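Local coordinates for protein PaxB (Photorhabdus luminescens, PDB 6EK4) that is probably one component of a two-component alpha-helical pore-forming toxin of the YaxAB type, which perforates membranes of target cells, at residues 23-28 against 295-300; 89-94 against 102-107; 236-241 against 250-255. All blocks are in the same frame, centred on the assembly; numbering follows the deposited sequence.

Contact 1 (23-28 against 295-300); sequences SQAVKN and RTTLLL
V26 turns CG1 anti to its backbone N (chi1 172°), which leaves CG2 beside that N and aimed at L298. L298 carries its CG between the backbone N and the carbonyl carbon (chi1 77°), which brings CD2 to V26 CG2. The two methyl carbons, V26 CG2 and L298 CD2, touch at 4.0 Å, with the side chains crossing at about a right angle. Next to them sits A25. Its CB meets L298 CB at 3.9 Å and lies 4.2 Å from L298 N, while the CA atoms of A25 and L298 are 5.8 Å apart. T297 closes the border, its CG2 4.4 Å from A25 CB. The segments belong to helix 19-35 and the long helix 247-321, a nearly antiparallel pair whose local axes come within 8.4 Å at an angle of 152°. A third helix, 42-73, covers the same side: S54 touches both V26 and L298, so the contact forms part of the helical bundle of this toxin component. Polar groups find partners within their own segment or beyond the two. T297 OG1 bonds to the carbonyl O of K293 one turn back, and S23 OG to D58. On the more open flank of helix 19-35, Q24 NE2 donates to N28 OD1 at 3.1 Å, approaching from above the carbonyl plane, while Q24 OE1 takes the N of S353 at the chain's end. No hydrogen bond joins the two segments. The chemistry is therefore wholly nonpolar and non-directional: burial of methyl and methylene groups between helices holds the pair, and the small A25 is consistent with their close approach.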
# COMPACT_ATOMS: atom_id res chain seq x y z
N SER A 23 12.99 -1.11 9.13
CA SER A 23 13.58 -1.54 7.86
C SER A 23 12.58 -2.23 6.93
O SER A 23 12.66 -2.07 5.71
CB SER A 23 14.77 -2.47 8.12
OG SER A 23 15.81 -1.78 8.79
N GLN A 24 11.65 -2.99 7.50
CA GLN A 24 10.61 -3.65 6.72
C GLN A 24 9.67 -2.63 6.08
O GLN A 24 9.20 -2.83 4.96
CB GLN A 24 9.81 -4.63 7.59
CG GLN A 24 8.78 -5.46 6.84
CD GLN A 24 9.39 -6.40 5.82
OE1 GLN A 24 10.25 -7.22 6.15
NE2 GLN A 24 8.96 -6.28 4.56
N ALA A 25 9.39 -1.55 6.80
CA ALA A 25 8.55 -0.47 6.27
C ALA A 25 9.23 0.24 5.10
O ALA A 25 8.57 0.60 4.12
CB ALA A 25 8.22 0.53 7.37
N VAL A 26 10.55 0.42 5.19
CA VAL A 26 11.34 0.99 4.10
C VAL A 26 11.34 0.05 2.90
O VAL A 26 11.24 0.50 1.75
CB VAL A 26 12.80 1.28 4.55
CG1 VAL A 26 13.67 1.68 3.38
CG2 VAL A 26 12.82 2.36 5.62
N LYS A 27 11.44 -1.25 3.16
CA LYS A 27 11.37 -2.28 2.12
C LYS A 27 10.00 -2.27 1.42
O LYS A 27 9.92 -2.41 0.20
CB LYS A 27 11.65 -3.66 2.74
CG LYS A 27 11.58 -4.85 1.78
CD LYS A 27 12.69 -4.79 0.73
CE LYS A 27 12.78 -6.10 -0.04
NZ LYS A 27 13.92 -6.11 -1.00
N ASN A 28 8.94 -2.10 2.21
CA ASN A 28 7.57 -2.07 1.67
C ASN A 28 7.29 -0.82 0.84
O ASN A 28 6.52 -0.88 -0.12
CB ASN A 28 6.55 -2.18 2.81
CG ASN A 28 6.58 -3.53 3.51
OD1 ASN A 28 7.03 -4.53 2.95
ND2 ASN A 28 6.10 -3.56 4.74
N ARG A 295 5.26 4.87 5.88
CA ARG A 295 6.11 6.00 6.26
C ARG A 295 5.87 6.41 7.71
O ARG A 295 6.82 6.74 8.42
CB ARG A 295 5.86 7.21 5.34
CG ARG A 295 6.66 8.44 5.72
CD ARG A 295 6.58 9.53 4.68
NE ARG A 295 5.23 10.07 4.55
CZ ARG A 295 4.91 11.15 3.83
NH1 ARG A 295 5.85 11.84 3.18
NH2 ARG A 295 3.64 11.55 3.78
N THR A 296 4.61 6.39 8.14
CA THR A 296 4.26 6.69 9.52
C THR A 296 4.88 5.66 10.47
O THR A 296 5.35 6.01 11.55
CB THR A 296 2.73 6.72 9.72
OG1 THR A 296 2.16 7.72 8.86
CG2 THR A 296 2.37 7.05 11.17
N THR A 297 4.89 4.39 10.06
CA THR A 297 5.44 3.31 10.88
C THR A 297 6.95 3.44 11.08
O THR A 297 7.43 3.27 12.20
CB THR A 297 5.12 1.93 10.26
OG1 THR A 297 3.71 1.72 10.24
CG2 THR A 297 5.78 0.81 11.06
N LEU A 298 7.68 3.74 10.01
CA LEU A 298 9.14 3.85 10.09
C LEU A 298 9.58 5.11 10.84
O LEU A 298 10.58 5.09 11.55
CB LEU A 298 9.78 3.79 8.70
CG LEU A 298 9.73 5.03 7.79
CD1 LEU A 298 10.95 5.93 7.99
CD2 LEU A 298 9.64 4.61 6.33
N LEU A 299 8.82 6.20 10.68
CA LEU A 299 9.12 7.46 11.36
C LEU A 299 8.96 7.38 12.89
O LEU A 299 9.67 8.07 13.62
CB LEU A 299 8.25 8.60 10.80
CG LEU A 299 8.71 9.17 9.45
CD1 LEU A 299 7.66 10.12 8.89
CD2 LEU A 299 10.06 9.87 9.58
N LEU A 300 8.02 6.56 13.35
CA LEU A 300 7.88 6.27 14.79
C LEU A 300 9.15 5.64 15.35
O LEU A 300 9.62 6.02 16.42
CB LEU A 300 6.68 5.35 15.05
CG LEU A 300 5.33 5.99 15.42
CD1 LEU A 300 5.07 7.29 14.67
CD2 LEU A 300 4.20 4.99 15.19

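Contact 2 (89-94 against 102-107); sequences TELEDP and NTLLEA
A helical hairpin turns here: helix 80-90 runs out, the chain reverses through a loop, and helix 101-141 leads back beside it. L91, set just beyond helix 80-90, is the side chain that bridges the two arms across the mouth of the turn. Its CG stands anti to the backbone N (chi1 -159°), extending the branch toward the returning helix, where it reaches L104 and L105. The CA atoms of L91 and L104 are 7.8 Å apart, and leucine side chains meet between them. L91 and L104 slide past each other in opposite directions, so the touch is between a methyl and the root of the partner's chain: L91 CD1 lies 4.1 Å from L104 CB. L105 starts from the flank of helix 101-141, but the end of its side chain swings inward and crosses L91 at about a right angle. E90 borders the other side of this small cluster, the end of its chain passing near L104 without a bond; its carboxylate has that of E95 nearby, whose like charge might raise the pKa of one of the two. The loop backbone is lightly tied within the segment, by a weak bond from E92 N to E90 O. At the start of the returning helix T103 OG1 bonds to the carbonyl O of E99, and two residues on, L105 O is met by S109 OG of the next turn. The surface patch is thus leucine against leucine with no hydrogen bond between the segments. L105 CD1 faces the fork of L91, nearly equidistant from its methyls, 3.7 Å from L91 CD2 and 3.8 Å from L91 CD1.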
# COMPACT_ATOMS: atom_id res chain seq x y z
N THR A 89 40.03 6.82 47.28
CA THR A 89 40.07 5.90 48.42
C THR A 89 41.30 6.14 49.30
O THR A 89 41.22 6.04 50.52
CB THR A 89 40.06 4.42 47.97
OG1 THR A 89 41.08 4.21 46.99
CG2 THR A 89 38.71 4.04 47.39
N GLU A 90 42.43 6.47 48.66
CA GLU A 90 43.66 6.80 49.39
C GLU A 90 43.66 8.26 49.88
O GLU A 90 44.54 8.65 50.64
CB GLU A 90 44.88 6.55 48.50
CG GLU A 90 46.17 6.29 49.28
CD GLU A 90 47.42 6.46 48.43
OE1 GLU A 90 48.47 6.86 48.99
OE2 GLU A 90 47.36 6.20 47.21
N LEU A 91 42.67 9.04 49.45
CA LEU A 91 42.54 10.44 49.84
C LEU A 91 41.61 10.57 51.06
O LEU A 91 40.72 11.42 51.08
CB LEU A 91 42.00 11.25 48.66
CG LEU A 91 42.22 12.76 48.62
CD1 LEU A 91 43.68 13.09 48.36
CD2 LEU A 91 41.34 13.38 47.54
N GLU A 92 41.84 9.73 52.07
CA GLU A 92 40.94 9.63 53.23
C GLU A 92 41.69 9.73 54.56
O GLU A 92 41.42 10.62 55.37
CB GLU A 92 40.17 8.31 53.18
CG GLU A 92 39.28 8.12 51.95
CD GLU A 92 37.97 8.88 52.03
OE1 GLU A 92 36.90 8.23 51.92
OE2 GLU A 92 37.99 10.11 52.20
N ASP A 93 42.63 8.81 54.78
CA ASP A 93 43.37 8.72 56.05
C ASP A 93 44.25 9.95 56.32
O ASP A 93 44.54 10.71 55.39
CB ASP A 93 44.22 7.44 56.09
CG ASP A 93 45.28 7.40 55.00
OD1 ASP A 93 46.40 6.92 55.28
OD2 ASP A 93 45.00 7.85 53.87
N PRO A 94 44.69 10.14 57.58
CA PRO A 94 45.62 11.23 57.89
C PRO A 94 46.94 11.10 57.12
O PRO A 94 47.74 10.21 57.40
CB PRO A 94 45.84 11.10 59.40
CG PRO A 94 45.35 9.75 59.77
CD PRO A 94 44.24 9.46 58.81
N ASN A 102 48.06 17.39 48.42
CA ASN A 102 48.06 18.43 47.38
C ASN A 102 48.43 17.89 46.00
O ASN A 102 47.87 18.32 44.99
CB ASN A 102 49.01 19.57 47.77
CG ASN A 102 48.93 20.76 46.82
OD1 ASN A 102 49.50 20.73 45.72
ND2 ASN A 102 48.24 21.81 47.23
N THR A 103 49.36 16.94 45.97
CA THR A 103 49.83 16.35 44.71
C THR A 103 48.77 15.44 44.09
O THR A 103 48.53 15.49 42.88
CB THR A 103 51.13 15.55 44.91
OG1 THR A 103 52.02 16.28 45.77
CG2 THR A 103 51.83 15.29 43.58
N LEU A 104 48.13 14.62 44.92
CA LEU A 104 47.07 13.71 44.45
C LEU A 104 45.85 14.46 43.93
O LEU A 104 45.19 13.99 42.99
CB LEU A 104 46.65 12.74 45.57
CG LEU A 104 47.62 11.59 45.89
CD1 LEU A 104 47.21 10.90 47.18
CD2 LEU A 104 47.70 10.59 44.74
N LEU A 105 45.54 15.61 44.52
CA LEU A 105 44.46 16.47 44.03
C LEU A 105 44.76 16.98 42.62
O LEU A 105 43.88 17.01 41.76
CB LEU A 105 44.20 17.66 44.97
CG LEU A 105 42.97 17.55 45.88
CD1 LEU A 105 43.20 16.57 47.01
CD2 LEU A 105 42.60 18.92 46.44
N GLU A 106 46.01 17.39 42.39
CA GLU A 106 46.44 17.89 41.09
C GLU A 106 46.49 16.78 40.04
O GLU A 106 46.35 17.04 38.84
CB GLU A 106 47.80 18.59 41.20
CG GLU A 106 48.14 19.48 40.01
CD GLU A 106 49.40 20.30 40.22
OE1 GLU A 106 49.99 20.24 41.33
OE2 GLU A 106 49.80 21.01 39.28
N ALA A 107 46.70 15.54 40.49
CA ALA A 107 46.67 14.37 39.61
C ALA A 107 45.25 14.02 39.19
O ALA A 107 45.02 13.66 38.04
CB ALA A 107 47.33 13.18 40.30

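Contact 3 (236-241 against 250-255); sequences KILGNI and LADARA
L238 lies along the side of helix 247-321 at A253 and D252. Its CG meets A253 CB at 4.2 Å, and its CD2 is also 4.2 Å from A253 CA, so the branch rests on the alanine's backbone as well as its methyl. The same CD2 touches D252 OD2 at 3.6 Å, a van der Waals touch of a methyl on a carboxylate oxygen, not a bond: D252 holds CG anti to its backbone N (chi1 -177°), and that swings the acid toward L238 from the flank of the helix. I237 adds a looser touch, CG2 to A253 O at 4.3 Å. No hydrogen bond links the segments. The site is a helix-loop-helix corner, where helix 217-237 ends and a short loop leads into helix 247-321, the two meeting at a steep angle; the CA atoms of I237 and A253 are 6.4 Å apart. G239 is the first residue to leave helical geometry, with a positive phi of 74°, a conformation easy for glycine. Immediately after it N240 OD1 takes the backbone N of S242 in an Asx turn, and that of K243 too. Further out, L238 touches L245 and E249, I237 touches L257, and A234 packs on A253. L250, one turn before R254, points away from segment 236-241 and packs on I184, Q188 and I191 of helix 149-193, and also on A234, while R254 NH1 bonds to Q188 OE1.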
# COMPACT_ATOMS: atom_id res chain seq x y z
N LYS A 236 -43.78 -6.73 -32.96
CA LYS A 236 -43.52 -5.63 -32.03
C LYS A 236 -42.25 -4.86 -32.40
O LYS A 236 -42.17 -3.64 -32.21
CB LYS A 236 -43.41 -6.16 -30.60
CG LYS A 236 -43.37 -5.09 -29.52
CD LYS A 236 -43.56 -5.69 -28.14
CE LYS A 236 -43.48 -4.64 -27.04
NZ LYS A 236 -42.11 -4.09 -26.86
N ILE A 237 -41.25 -5.57 -32.92
CA ILE A 237 -39.98 -4.97 -33.33
C ILE A 237 -40.13 -4.12 -34.60
O ILE A 237 -39.56 -3.04 -34.70
CB ILE A 237 -38.90 -6.05 -33.55
CG1 ILE A 237 -38.57 -6.76 -32.23
CG2 ILE A 237 -37.63 -5.45 -34.14
CD1 ILE A 237 -38.01 -8.16 -32.41
N LEU A 238 -40.92 -4.62 -35.55
CA LEU A 238 -41.13 -3.92 -36.82
C LEU A 238 -42.24 -2.86 -36.76
O LEU A 238 -42.50 -2.19 -37.75
CB LEU A 238 -41.47 -4.93 -37.93
CG LEU A 238 -40.44 -6.03 -38.18
CD1 LEU A 238 -41.01 -7.08 -39.12
CD2 LEU A 238 -39.15 -5.46 -38.75
N GLY A 239 -42.88 -2.72 -35.60
CA GLY A 239 -43.96 -1.76 -35.42
C GLY A 239 -45.24 -2.19 -36.11
O GLY A 239 -45.99 -1.36 -36.62
N ASN A 240 -45.50 -3.50 -36.10
CA ASN A 240 -46.69 -4.07 -36.73
C ASN A 240 -47.76 -4.37 -35.69
O ASN A 240 -47.65 -5.33 -34.92
CB ASN A 240 -46.31 -5.35 -37.50
CG ASN A 240 -47.46 -5.91 -38.32
OD1 ASN A 240 -48.50 -5.26 -38.49
ND2 ASN A 240 -47.28 -7.12 -38.83
N ILE A 241 -48.81 -3.55 -35.67
CA ILE A 241 -49.94 -3.73 -34.76
C ILE A 241 -51.25 -3.85 -35.55
O ILE A 241 -52.34 -3.62 -35.01
CB ILE A 241 -50.04 -2.57 -33.73
CG1 ILE A 241 -50.19 -1.20 -34.41
CG2 ILE A 241 -48.81 -2.57 -32.83
CD1 ILE A 241 -51.62 -0.70 -34.51
N LEU A 250 -39.94 -11.71 -40.80
CA LEU A 250 -39.47 -12.47 -39.63
C LEU A 250 -37.94 -12.48 -39.58
O LEU A 250 -37.35 -12.28 -38.52
CB LEU A 250 -40.02 -13.90 -39.67
CG LEU A 250 -39.83 -14.76 -38.41
CD1 LEU A 250 -40.64 -14.20 -37.25
CD2 LEU A 250 -40.22 -16.20 -38.69
N ALA A 251 -37.32 -12.72 -40.73
CA ALA A 251 -35.85 -12.69 -40.86
C ALA A 251 -35.31 -11.28 -40.70
O ALA A 251 -34.24 -11.08 -40.12
CB ALA A 251 -35.43 -13.27 -42.20
N ASP A 252 -36.05 -10.30 -41.21
CA ASP A 252 -35.71 -8.88 -41.05
C ASP A 252 -35.76 -8.46 -39.58
O ASP A 252 -34.94 -7.66 -39.13
CB ASP A 252 -36.66 -8.02 -41.89
CG ASP A 252 -36.33 -6.53 -41.83
OD1 ASP A 252 -35.13 -6.18 -41.78
OD2 ASP A 252 -37.27 -5.72 -41.84
N ALA A 253 -36.73 -9.00 -38.84
CA ALA A 253 -36.87 -8.72 -37.41
C ALA A 253 -35.71 -9.29 -36.60
O ALA A 253 -35.25 -8.66 -35.64
CB ALA A 253 -38.19 -9.27 -36.89
N ARG A 254 -35.25 -10.47 -36.98
CA ARG A 254 -34.08 -11.10 -36.35
C ARG A 254 -32.81 -10.30 -36.63
O ARG A 254 -31.96 -10.15 -35.75
CB ARG A 254 -33.92 -12.54 -36.84
CG ARG A 254 -32.65 -13.23 -36.34
CD ARG A 254 -32.54 -14.66 -36.86
NE ARG A 254 -31.17 -15.15 -36.80
CZ ARG A 254 -30.77 -16.35 -37.21
NH1 ARG A 254 -31.65 -17.22 -37.73
NH2 ARG A 254 -29.50 -16.70 -37.11
N ALA A 255 -32.68 -9.79 -37.86
CA ALA A 255 -31.50 -9.04 -38.27
C ALA A 255 -31.28 -7.78 -37.43
O ALA A 255 -30.15 -7.40 -37.16
CB ALA A 255 -31.59 -8.67 -39.74

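In the fold
The three contacts mark the middle and the two far parts of a very elongated helical chain. Contact 1 lies about 12 Å from the chain's centre, whereas contacts 2 and 3 lie about 67 Å and 55 Å from it on opposite sides, 122 Å apart between centres. The nearest atoms of contacts 1 and 2 are about 42 Å apart, those of contacts 1 and 3 about 53 Å. Helix 247-321 joins contacts 1 and 3 directly. Contact 1 brings together distant sequence, enclosing both connections between its segments, while contacts 2 and 3 join consecutive helices, in a hairpin and at a corner respectively. A bound sodium ion lies about 11 Å from the side chain of V26.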